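Local coordinates for protection of telomeres protein poz1 (Schizosaccharomyces pombe, PDB 5WE0) that binds telomeric DNA and negatively regulates telomerase and telomere length, at residues 212-215 with 216-220; 219-222 with 223-226; 105-108 with 109-113; 167-170 with 171-175. One frame throughout, in Å; residues are numbered along the deposited sequence.

Contact 1: residues 212-215 with 216-220; sequences FNSV and LSRYI
Arg-218 folds back over the preceding turn of helix 209-230 and closes on Ser-214, four residues earlier. The polar part of the contact is this side-on grip. NE donates to Ser-214 OG over 3.1 Å and NH2 donates to the same OG over 3.2 Å, so the hydroxyl sits at the edge of the guanidinium, tilted slightly from its plane. NE also makes a weak bond to Ser-214 O. The chain reaches this position through its bend at chi3 (-78°), which turns the guanidinium back alongside the serine. Beyond the two segments, NH2 also pairs with an acidic side chain on the chain of another protein, and NH1 bonds to that chain's backbone. With an alanine here the acidic group of the partner chain would probably be left without its mate, and Ser-214 OG without the two donors that grip it.

The van der Waals part is small: Val-215 CG2 comes within 3.8 Å of Arg-218 NH2, approaching the guanidinium obliquely.

Backbone bonds of the i to i+4 kind join the two segments from Leu-216 N to Phe-212 O through Tyr-219 N to Val-215 O, the last at 2.7 Å. Ser-217 OG bonds to His-23 NE2, while Asn-213 pairs with Gln-87.

The helix is thus two-sided: Phe-212, Val-215 and Arg-218 meet the other protein, while Leu-216 and Tyr-219 pack among the helices of this chain. Leu-216 packs on Leu-103 of helix 93-115 and Ala-144 of helix 130-157, and Ile-220 meets Ile-58 and Ile-61 of helix 54-64.

Contact 2: residues 219-222 with 223-226; sequences YIQC and TKLQ
Thr-223 packs its hydroxyl between the backbone and the ring of Tyr-219, one turn earlier in helix 209-230. OG1 donates to Tyr-219 O over 2.8 Å, while the amide N of Thr-223 reaches that oxygen from the opposite face of its plane, so a single carbonyl carries two donors. With OG1 beside its own backbone N (chi1 -62°), the hydroxyl also lies over one face of the tyrosine ring, 3.3 Å from Tyr-219 CZ and offset toward the rim. This is the tight part of the contact, and the phenol oxygen beyond it bonds to Glu-107.

Close by, the amide of Gln-226 reaches back along the helix, bringing NE2 to 3.1 Å from Cys-222 SG; its OE1 bonds to Arg-110.

The looser side lies at Gln-221, which is partly exposed; Lys-224 runs beside it in the same direction but is itself buried. Lys-224 NZ donates in the carbonyl plane to Gln-221 OE1 over 3.0 Å, yet its stronger partner is Glu-62, with which it forms a salt bridge. The extended lysine chain passes Ile-220, CE standing 3.9 Å from Ile-220 CG2. Gln-221 NE2 bonds to Glu-21 O, and Gln-221 also packs on an aromatic side chain of another protein.

Helix 130-157 covers Cys-222 through Leu-133 and Ala-137, helix 93-115 meets Thr-223 through Arg-110, and helix 54-64 receives Ile-220 and Lys-224 at Ile-58.

Contact 3: residues 105-108 with 109-113; sequences NIEL and ERQNC
Glu-107 holds Arg-110 and Gln-111 together, its carboxylate taking three hydrogen bonds from the next turn of helix 93-115. Arg-110 grips it side-on in a bidentate salt bridge: NE donates to Glu-107 OE1 over 2.8 Å and NH2 to Glu-107 OE2 over 2.7 Å. Both oxygens lie in the guanidinium plane, whereas the carboxylate is turned 31° against it and is met from out of its own plane. Gln-111 NE2 adds a nearly straight bond of 2.9 Å to Glu-107 OE2, arriving on the anti side while Arg-110 NH2 takes the syn side. The amide of Gln-111 stands almost upright against the carboxylate, at 81°.

The bend of Glu-107 at chi2 (61°) swings its carboxylate forward along the helix, and the bend of Arg-110 at chi3 lays the guanidinium alongside it.

A second shell fixes these groups: Tyr-219 supports Glu-107 OE1, and Arg-110 NH1 bonds to Asn-134 OD1 and to Gln-226. The added donors round the buried carboxylate are likely to stabilise its negative charge. A leucine in place of Glu-107 would probably leave the buried Arg-110 charge without its mate and set the Gln-111 amide free to turn.

Farther round the helix, Glu-109 bonds to Tyr-233 and forms a salt bridge with Lys-51. Helix 130-157 covers Glu-107 through Leu-138 and Tyr-141, helix 54-64 meets Ile-106 through Ile-58, and helix 209-230 packs on Ile-106 and Arg-110; the Cys-113 to Cys-231 disulfide ties helix 93-115 to the chain just beyond helix 209-230.

Contact 4: residues 167-170 with 171-175; sequences FTKF and LQDWG
Leu-171 sets one methyl against the flat face of Phe-167, a turn earlier in helix 164-174. CD1 stands 3.9 Å from the ring centroid in a CH-pi contact, 22° off the ring normal, and its closest ring atom is Phe-167 CE1 at 3.6 Å. With CG beside its own backbone N (chi1 -76°), the leucine leans back toward the start of the helix and its branch fills the hollow above the ring. Met-182 and Leu-185 of helix 179-188 close round the leucine, and Phe-156 meets the phenylalanine ring.

The second bump is Trp-174. Its CB lies over one face of the Phe-170 ring, toward the rim, and the indole then swings across so that its CD1 comes to 3.9 Å from Phe-170 CE1. The five-membered ring is oblique to the phenyl ring, at 44°, with centroids 5.3 Å apart. Trp-174 NE1 bonds to Ser-97, which holds the indole toward helix 93-115, where Leu-100 touches both aromatics.

The more exposed flank is polar and shallower. Lys-169, bent at chi2, curls toward Asp-173 and forms a salt bridge, NZ meeting the syn lone pair of OD1 at 2.9 Å. Beside it the methyl CG2 of Thr-168 rests 3.8 Å from Gln-172 CD, while Thr-168 OG1 bonds to His-164 O and Gln-186.

Apolar side chains spaced three or four apart on one side, with a lysine-aspartate i to i+4 salt bridge on the other, mark an amphipathic helix; here it reaches its C-terminal end, where Gly-175 leaves helical geometry while its N still bonds to Leu-171 O.

Contacts 1 and 2 are consecutive, mostly buried turns of helix 209-230 and share Tyr-219 and Ile-220; contact 3 lies on helix 93-115, and contact 4 stands apart on helix 164-174, on the opposite side of the chain's centre from contact 2. Side-chain hydrogen bonds tie contact 3 to both contacts on helix 209-230. The chemistry follows place. Contact 1 directs its arginine at another protein, whereas contact 2 spends its polar groups mainly on its own backbone and on neighbouring parts of this chain. Contact 3 buries an ion pair between helices, and partly buried contact 4 keeps its salt bridge outward and its phenylalanines buried, with Trp-174 partly exposed.

Contact 1: residues 212-215 with 216-220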
loop_
_atom_site.group_PDB
_atom_site.type_symbol
_atom_site.label_atom_id
_atom_site.label_comp_id
_atom_site.label_asym_id
_atom_site.label_seq_id
_atom_site.Cartn_x
_atom_site.Cartn_y
_atom_site.Cartn_z
ATOM N N PHE A 212 12.596 2.700 2.620
ATOM C CA PHE A 212 11.280 2.076 2.591
ATOM C C PHE A 212 10.692 2.081 1.203
ATOM O O PHE A 212 9.942 1.171 0.855
ATOM C CB PHE A 212 10.351 2.763 3.570
ATOM C CG PHE A 212 10.837 2.657 4.963
ATOM C CD1 PHE A 212 10.926 1.409 5.571
ATOM C CD2 PHE A 212 11.268 3.771 5.647
ATOM C CE1 PHE A 212 11.414 1.281 6.852
ATOM C CE2 PHE A 212 11.751 3.656 6.935
ATOM C CZ PHE A 212 11.821 2.405 7.542
ATOM N N ASN A 213 11.038 3.073 0.388
ATOM C CA ASN A 213 10.662 3.020 -1.018
ATOM C C ASN A 213 11.242 1.774 -1.683
ATOM O O ASN A 213 10.549 1.072 -2.425
ATOM C CB ASN A 213 11.140 4.293 -1.725
ATOM C CG ASN A 213 10.890 4.264 -3.206
ATOM O OD1 ASN A 213 9.760 4.432 -3.661
ATOM N ND2 ASN A 213 11.944 4.044 -3.976
ATOM N N SER A 214 12.520 1.489 -1.432
ATOM C CA SER A 214 13.165 0.322 -2.040
ATOM C C SER A 214 12.564 -0.992 -1.528
ATOM O O SER A 214 12.265 -1.898 -2.314
ATOM C CB SER A 214 14.670 0.378 -1.768
ATOM O OG SER A 214 15.270 -0.861 -2.096
ATOM N N VAL A 215 12.391 -1.110 -0.209
ATOM C CA VAL A 215 11.798 -2.306 0.397
ATOM C C VAL A 215 10.399 -2.549 -0.147
ATOM O O VAL A 215 10.021 -3.688 -0.465
ATOM C CB VAL A 215 11.788 -2.153 1.928
ATOM C CG1 VAL A 215 10.790 -3.083 2.565
ATOM C CG2 VAL A 215 13.181 -2.364 2.496
ATOM N N LEU A 216 9.597 -1.493 -0.232
ATOM C CA LEU A 216 8.216 -1.636 -0.685
ATOM C C LEU A 216 8.161 -2.017 -2.158
ATOM O O LEU A 216 7.361 -2.874 -2.559
ATOM C CB LEU A 216 7.460 -0.334 -0.439
ATOM C CG LEU A 216 5.981 -0.315 -0.794
ATOM C CD1 LEU A 216 5.293 -1.484 -0.128
ATOM C CD2 LEU A 216 5.381 1.027 -0.332
ATOM N N SER A 217 8.999 -1.387 -2.982
ATOM C CA SER A 217 9.094 -1.795 -4.380
ATOM C C SER A 217 9.489 -3.265 -4.501
ATOM O O SER A 217 8.894 -4.022 -5.271
ATOM C CB SER A 217 10.121 -0.931 -5.103
ATOM O OG SER A 217 10.410 -1.545 -6.346
ATOM N N ARG A 218 10.514 -3.679 -3.748
ATOM C CA ARG A 218 10.954 -5.066 -3.797
ATOM C C ARG A 218 9.893 -6.004 -3.249
ATOM O O ARG A 218 9.768 -7.135 -3.726
ATOM C CB ARG A 218 12.280 -5.214 -3.049
ATOM C CG ARG A 218 13.458 -4.686 -3.873
ATOM C CD ARG A 218 14.766 -4.902 -3.166
ATOM N NE ARG A 218 15.003 -3.924 -2.115
ATOM C CZ ARG A 218 15.598 -4.219 -0.970
ATOM N NH1 ARG A 218 15.998 -5.462 -0.753
ATOM N NH2 ARG A 218 15.799 -3.287 -0.052
ATOM N N TYR A 219 9.117 -5.559 -2.260
ATOM C CA TYR A 219 8.012 -6.383 -1.787
ATOM C C TYR A 219 6.990 -6.613 -2.895
ATOM O O TYR A 219 6.474 -7.722 -3.056
ATOM C CB TYR A 219 7.329 -5.744 -0.565
ATOM C CG TYR A 219 6.089 -6.521 -0.227
ATOM C CD1 TYR A 219 6.178 -7.801 0.348
ATOM C CD2 TYR A 219 4.836 -6.028 -0.554
ATOM C CE1 TYR A 219 5.036 -8.542 0.609
ATOM C CE2 TYR A 219 3.695 -6.743 -0.297
ATOM C CZ TYR A 219 3.795 -8.001 0.276
ATOM O OH TYR A 219 2.634 -8.704 0.502
ATOM N N ILE A 220 6.641 -5.559 -3.629
ATOM C CA ILE A 220 5.641 -5.682 -4.687
ATOM C C ILE A 220 6.151 -6.592 -5.796
ATOM O O ILE A 220 5.408 -7.420 -6.325
ATOM C CB ILE A 220 5.256 -4.283 -5.213
ATOM C CG1 ILE A 220 4.505 -3.481 -4.118
ATOM C CG2 ILE A 220 4.407 -4.404 -6.496
ATOM C CD1 ILE A 220 3.137 -4.098 -3.688
#

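Contact 2: residues 219-222 with 223-226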
loop_
_atom_site.group_PDB
_atom_site.type_symbol
_atom_site.label_atom_id
_atom_site.label_comp_id
_atom_site.label_asym_id
_atom_site.label_seq_id
_atom_site.Cartn_x
_atom_site.Cartn_y
_atom_site.Cartn_z
ATOM N N TYR A 219 9.117 -5.559 -2.260
ATOM C CA TYR A 219 8.012 -6.383 -1.787
ATOM C C TYR A 219 6.990 -6.613 -2.895
ATOM O O TYR A 219 6.474 -7.722 -3.056
ATOM C CB TYR A 219 7.329 -5.744 -0.565
ATOM C CG TYR A 219 6.089 -6.521 -0.227
ATOM C CD1 TYR A 219 6.178 -7.801 0.348
ATOM C CD2 TYR A 219 4.836 -6.028 -0.554
ATOM C CE1 TYR A 219 5.036 -8.542 0.609
ATOM C CE2 TYR A 219 3.695 -6.743 -0.297
ATOM C CZ TYR A 219 3.795 -8.001 0.276
ATOM O OH TYR A 219 2.634 -8.704 0.502
ATOM N N ILE A 220 6.641 -5.559 -3.629
ATOM C CA ILE A 220 5.641 -5.682 -4.687
ATOM C C ILE A 220 6.151 -6.592 -5.796
ATOM O O ILE A 220 5.408 -7.420 -6.325
ATOM C CB ILE A 220 5.256 -4.283 -5.213
ATOM C CG1 ILE A 220 4.505 -3.481 -4.118
ATOM C CG2 ILE A 220 4.407 -4.404 -6.496
ATOM C CD1 ILE A 220 3.137 -4.098 -3.688
ATOM N N GLN A 221 7.424 -6.444 -6.175
ATOM C CA GLN A 221 7.990 -7.251 -7.256
ATOM C C GLN A 221 8.125 -8.716 -6.839
ATOM O O GLN A 221 7.869 -9.628 -7.638
ATOM C CB GLN A 221 9.352 -6.674 -7.672
ATOM C CG GLN A 221 9.279 -5.287 -8.377
ATOM C CD GLN A 221 8.353 -5.277 -9.619
ATOM O OE1 GLN A 221 7.196 -4.831 -9.553
ATOM N NE2 GLN A 221 8.865 -5.775 -10.749
ATOM N N CYS A 222 8.550 -8.949 -5.594
ATOM C CA CYS A 222 8.614 -10.294 -5.042
ATOM C C CYS A 222 7.245 -10.953 -5.065
ATOM O O CYS A 222 7.091 -12.087 -5.542
ATOM C CB CYS A 222 9.146 -10.228 -3.608
ATOM S SG CYS A 222 9.438 -11.848 -2.813
ATOM N N THR A 223 6.228 -10.218 -4.612
ATOM C CA THR A 223 4.865 -10.738 -4.589
ATOM C C THR A 223 4.367 -11.053 -5.995
ATOM O O THR A 223 3.804 -12.127 -6.227
ATOM C CB THR A 223 3.937 -9.719 -3.921
ATOM O OG1 THR A 223 4.351 -9.509 -2.570
ATOM C CG2 THR A 223 2.512 -10.211 -3.905
ATOM N N LYS A 224 4.595 -10.134 -6.952
ATOM C CA LYS A 224 4.193 -10.352 -8.344
ATOM C C LYS A 224 4.818 -11.617 -8.901
ATOM O O LYS A 224 4.149 -12.412 -9.571
ATOM C CB LYS A 224 4.617 -9.176 -9.226
ATOM C CG LYS A 224 3.775 -7.914 -9.177
ATOM C CD LYS A 224 4.270 -6.960 -10.289
ATOM C CE LYS A 224 3.705 -5.569 -10.131
ATOM N NZ LYS A 224 4.511 -4.537 -10.832
ATOM N N LEU A 225 6.119 -11.796 -8.666
ATOM C CA LEU A 225 6.814 -12.980 -9.167
ATOM C C LEU A 225 6.218 -14.264 -8.586
ATOM O O LEU A 225 5.853 -15.166 -9.336
ATOM C CB LEU A 225 8.311 -12.868 -8.865
ATOM C CG LEU A 225 9.184 -14.005 -9.383
ATOM C CD1 LEU A 225 9.159 -13.930 -10.876
ATOM C CD2 LEU A 225 10.620 -13.904 -8.907
ATOM N N GLN A 226 6.054 -14.340 -7.255
ATOM C CA GLN A 226 5.505 -15.553 -6.632
ATOM C C GLN A 226 4.121 -15.886 -7.162
ATOM O O GLN A 226 3.783 -17.062 -7.359
ATOM C CB GLN A 226 5.380 -15.420 -5.106
ATOM C CG GLN A 226 6.612 -15.009 -4.397
ATOM C CD GLN A 226 6.418 -14.769 -2.882
ATOM O OE1 GLN A 226 5.496 -15.279 -2.236
ATOM N NE2 GLN A 226 7.277 -13.950 -2.338
#

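Contact 3: residues 105-108 with 109-113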
loop_
_atom_site.group_PDB
_atom_site.type_symbol
_atom_site.label_atom_id
_atom_site.label_comp_id
_atom_site.label_asym_id
_atom_site.label_seq_id
_atom_site.Cartn_x
_atom_site.Cartn_y
_atom_site.Cartn_z
ATOM N N ASN A 105 -4.174 -6.906 2.536
ATOM C CA ASN A 105 -4.905 -7.821 1.653
ATOM C C ASN A 105 -3.956 -8.488 0.666
ATOM O O ASN A 105 -4.036 -9.699 0.445
ATOM C CB ASN A 105 -6.003 -7.093 0.873
ATOM C CG ASN A 105 -7.096 -6.503 1.768
ATOM O OD1 ASN A 105 -7.228 -6.858 2.939
ATOM N ND2 ASN A 105 -7.862 -5.556 1.211
ATOM N N ILE A 106 -3.023 -7.717 0.089
ATOM C CA ILE A 106 -2.041 -8.289 -0.831
ATOM C C ILE A 106 -1.251 -9.385 -0.138
ATOM O O ILE A 106 -1.095 -10.495 -0.660
ATOM C CB ILE A 106 -1.103 -7.197 -1.373
ATOM C CG1 ILE A 106 -1.859 -6.197 -2.238
ATOM C CG2 ILE A 106 0.031 -7.816 -2.146
ATOM C CD1 ILE A 106 -1.058 -4.892 -2.483
ATOM N N GLU A 107 -0.741 -9.083 1.058
ATOM C CA GLU A 107 0.092 -10.047 1.760
ATOM C C GLU A 107 -0.716 -11.289 2.113
ATOM O O GLU A 107 -0.206 -12.418 2.058
ATOM C CB GLU A 107 0.692 -9.406 3.022
ATOM C CG GLU A 107 1.433 -10.367 3.974
ATOM C CD GLU A 107 2.636 -11.077 3.348
ATOM O OE1 GLU A 107 3.038 -10.745 2.206
ATOM O OE2 GLU A 107 3.210 -11.971 4.014
ATOM N N LEU A 108 -1.976 -11.085 2.485
ATOM C CA LEU A 108 -2.853 -12.195 2.836
ATOM C C LEU A 108 -2.987 -13.129 1.640
ATOM O O LEU A 108 -2.848 -14.345 1.766
ATOM C CB LEU A 108 -4.228 -11.680 3.262
ATOM C CG LEU A 108 -4.443 -11.488 4.766
ATOM C CD1 LEU A 108 -5.895 -11.140 5.061
ATOM C CD2 LEU A 108 -4.019 -12.730 5.532
ATOM N N GLU A 109 -3.258 -12.543 0.479
ATOM C CA GLU A 109 -3.397 -13.304 -0.764
ATOM C C GLU A 109 -2.084 -13.965 -1.185
ATOM O O GLU A 109 -2.086 -15.095 -1.693
ATOM C CB GLU A 109 -3.908 -12.390 -1.873
ATOM C CG GLU A 109 -4.237 -13.097 -3.183
ATOM C CD GLU A 109 -5.604 -12.715 -3.720
ATOM O OE1 GLU A 109 -6.452 -12.231 -2.928
ATOM O OE2 GLU A 109 -5.815 -12.871 -4.947
ATOM N N ARG A 110 -0.954 -13.258 -1.050
ATOM C CA ARG A 110 0.328 -13.896 -1.347
ATOM C C ARG A 110 0.537 -15.121 -0.459
ATOM O O ARG A 110 0.969 -16.180 -0.934
ATOM C CB ARG A 110 1.474 -12.917 -1.153
ATOM C CG ARG A 110 2.813 -13.452 -1.577
ATOM C CD ARG A 110 3.925 -12.683 -0.903
ATOM N NE ARG A 110 3.846 -12.855 0.546
ATOM C CZ ARG A 110 4.237 -13.956 1.194
ATOM N NH1 ARG A 110 4.738 -14.985 0.526
ATOM N NH2 ARG A 110 4.115 -14.031 2.514
ATOM N N GLN A 111 0.242 -14.991 0.837
ATOM C CA GLN A 111 0.416 -16.114 1.753
ATOM C C GLN A 111 -0.420 -17.321 1.329
ATOM O O GLN A 111 0.065 -18.454 1.374
ATOM C CB GLN A 111 0.092 -15.703 3.175
ATOM C CG GLN A 111 1.208 -14.913 3.821
ATOM C CD GLN A 111 0.928 -14.596 5.282
ATOM O OE1 GLN A 111 0.121 -15.268 5.932
ATOM N NE2 GLN A 111 1.574 -13.561 5.796
ATOM N N ASN A 112 -1.694 -17.109 0.969
ATOM C CA ASN A 112 -2.506 -18.232 0.494
ATOM C C ASN A 112 -1.920 -18.874 -0.752
ATOM O O ASN A 112 -1.882 -20.102 -0.857
ATOM C CB ASN A 112 -3.944 -17.817 0.219
ATOM C CG ASN A 112 -4.802 -17.892 1.446
ATOM O OD1 ASN A 112 -4.363 -17.581 2.554
ATOM N ND2 ASN A 112 -6.026 -18.391 1.268
ATOM N N CYS A 113 -1.464 -18.067 -1.709
ATOM C CA CYS A 113 -0.817 -18.644 -2.878
ATOM C C CYS A 113 0.308 -19.597 -2.491
ATOM O O CYS A 113 0.438 -20.676 -3.074
ATOM C CB CYS A 113 -0.289 -17.535 -3.787
ATOM S SG CYS A 113 0.529 -18.157 -5.263
#

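Contact 4: residues 167-170 with 171-175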
loop_
_atom_site.group_PDB
_atom_site.type_symbol
_atom_site.label_atom_id
_atom_site.label_comp_id
_atom_site.label_asym_id
_atom_site.label_seq_id
_atom_site.Cartn_x
_atom_site.Cartn_y
_atom_site.Cartn_z
ATOM N N PHE A 167 -4.480 10.551 15.555
ATOM C CA PHE A 167 -3.181 9.985 15.893
ATOM C C PHE A 167 -3.351 8.714 16.718
ATOM O O PHE A 167 -2.716 7.684 16.449
ATOM C CB PHE A 167 -2.352 11.016 16.666
ATOM C CG PHE A 167 -0.919 10.622 16.854
ATOM C CD1 PHE A 167 -0.286 9.816 15.933
ATOM C CD2 PHE A 167 -0.229 11.001 17.982
ATOM C CE1 PHE A 167 1.031 9.439 16.121
ATOM C CE2 PHE A 167 1.077 10.627 18.176
ATOM C CZ PHE A 167 1.711 9.853 17.247
ATOM N N THR A 168 -4.206 8.777 17.737
ATOM C CA THR A 168 -4.436 7.625 18.603
ATOM C C THR A 168 -5.115 6.485 17.856
ATOM O O THR A 168 -4.673 5.336 17.933
ATOM C CB THR A 168 -5.261 8.056 19.811
ATOM O OG1 THR A 168 -4.434 8.850 20.675
ATOM C CG2 THR A 168 -5.806 6.837 20.565
ATOM N N LYS A 169 -6.210 6.787 17.153
ATOM C CA LYS A 169 -6.870 5.809 16.294
ATOM C C LYS A 169 -5.868 5.099 15.390
ATOM O O LYS A 169 -5.868 3.866 15.287
ATOM C CB LYS A 169 -7.946 6.513 15.463
ATOM C CG LYS A 169 -8.817 5.590 14.619
ATOM C CD LYS A 169 -9.227 4.341 15.398
ATOM C CE LYS A 169 -10.019 3.376 14.529
ATOM N NZ LYS A 169 -10.281 2.073 15.209
ATOM N N PHE A 170 -4.995 5.868 14.734
ATOM C CA PHE A 170 -4.031 5.274 13.815
ATOM C C PHE A 170 -3.081 4.335 14.540
ATOM O O PHE A 170 -2.725 3.272 14.013
ATOM C CB PHE A 170 -3.224 6.354 13.090
ATOM C CG PHE A 170 -2.207 5.786 12.154
ATOM C CD1 PHE A 170 -2.566 5.432 10.863
ATOM C CD2 PHE A 170 -0.915 5.546 12.581
ATOM C CE1 PHE A 170 -1.641 4.873 9.996
ATOM C CE2 PHE A 170 0.007 4.993 11.737
ATOM C CZ PHE A 170 -0.357 4.649 10.435
ATOM N N LEU A 171 -2.665 4.700 15.752
ATOM C CA LEU A 171 -1.688 3.875 16.455
ATOM C C LEU A 171 -2.302 2.565 16.944
ATOM O O LEU A 171 -1.641 1.520 16.923
ATOM C CB LEU A 171 -1.087 4.657 17.618
ATOM C CG LEU A 171 -0.067 5.686 17.133
ATOM C CD1 LEU A 171 0.406 6.580 18.283
ATOM C CD2 LEU A 171 1.085 5.007 16.404
ATOM N N GLN A 172 -3.565 2.602 17.375
ATOM C CA GLN A 172 -4.268 1.377 17.746
ATOM C C GLN A 172 -4.433 0.435 16.558
ATOM O O GLN A 172 -4.162 -0.763 16.668
ATOM C CB GLN A 172 -5.618 1.737 18.362
ATOM C CG GLN A 172 -5.495 2.859 19.380
ATOM C CD GLN A 172 -6.812 3.231 20.021
ATOM O OE1 GLN A 172 -7.815 3.430 19.328
ATOM N NE2 GLN A 172 -6.834 3.276 21.354
ATOM N N ASP A 173 -4.860 0.960 15.405
ATOM C CA ASP A 173 -5.086 0.099 14.243
ATOM C C ASP A 173 -3.786 -0.468 13.696
ATOM O O ASP A 173 -3.735 -1.638 13.306
ATOM C CB ASP A 173 -5.817 0.864 13.144
ATOM C CG ASP A 173 -7.220 1.271 13.542
ATOM O OD1 ASP A 173 -7.577 1.145 14.733
ATOM O OD2 ASP A 173 -7.960 1.742 12.654
ATOM N N TRP A 174 -2.718 0.334 13.661
ATOM C CA TRP A 174 -1.533 -0.039 12.899
ATOM C C TRP A 174 -0.224 0.058 13.658
ATOM O O TRP A 174 0.761 -0.547 13.211
ATOM C CB TRP A 174 -1.423 0.832 11.639
ATOM C CG TRP A 174 -2.608 0.683 10.761
ATOM C CD1 TRP A 174 -3.600 1.597 10.550
ATOM C CD2 TRP A 174 -2.950 -0.478 9.993
ATOM N NE1 TRP A 174 -4.543 1.070 9.689
ATOM C CE2 TRP A 174 -4.164 -0.199 9.334
ATOM C CE3 TRP A 174 -2.340 -1.727 9.797
ATOM C CZ2 TRP A 174 -4.781 -1.121 8.482
ATOM C CZ3 TRP A 174 -2.950 -2.638 8.952
ATOM C CH2 TRP A 174 -4.166 -2.330 8.309
ATOM N N GLY A 175 -0.172 0.757 14.786
ATOM C CA GLY A 175 1.064 0.836 15.538
ATOM C C GLY A 175 1.285 -0.460 16.287
ATOM O O GLY A 175 0.430 -0.868 17.082
#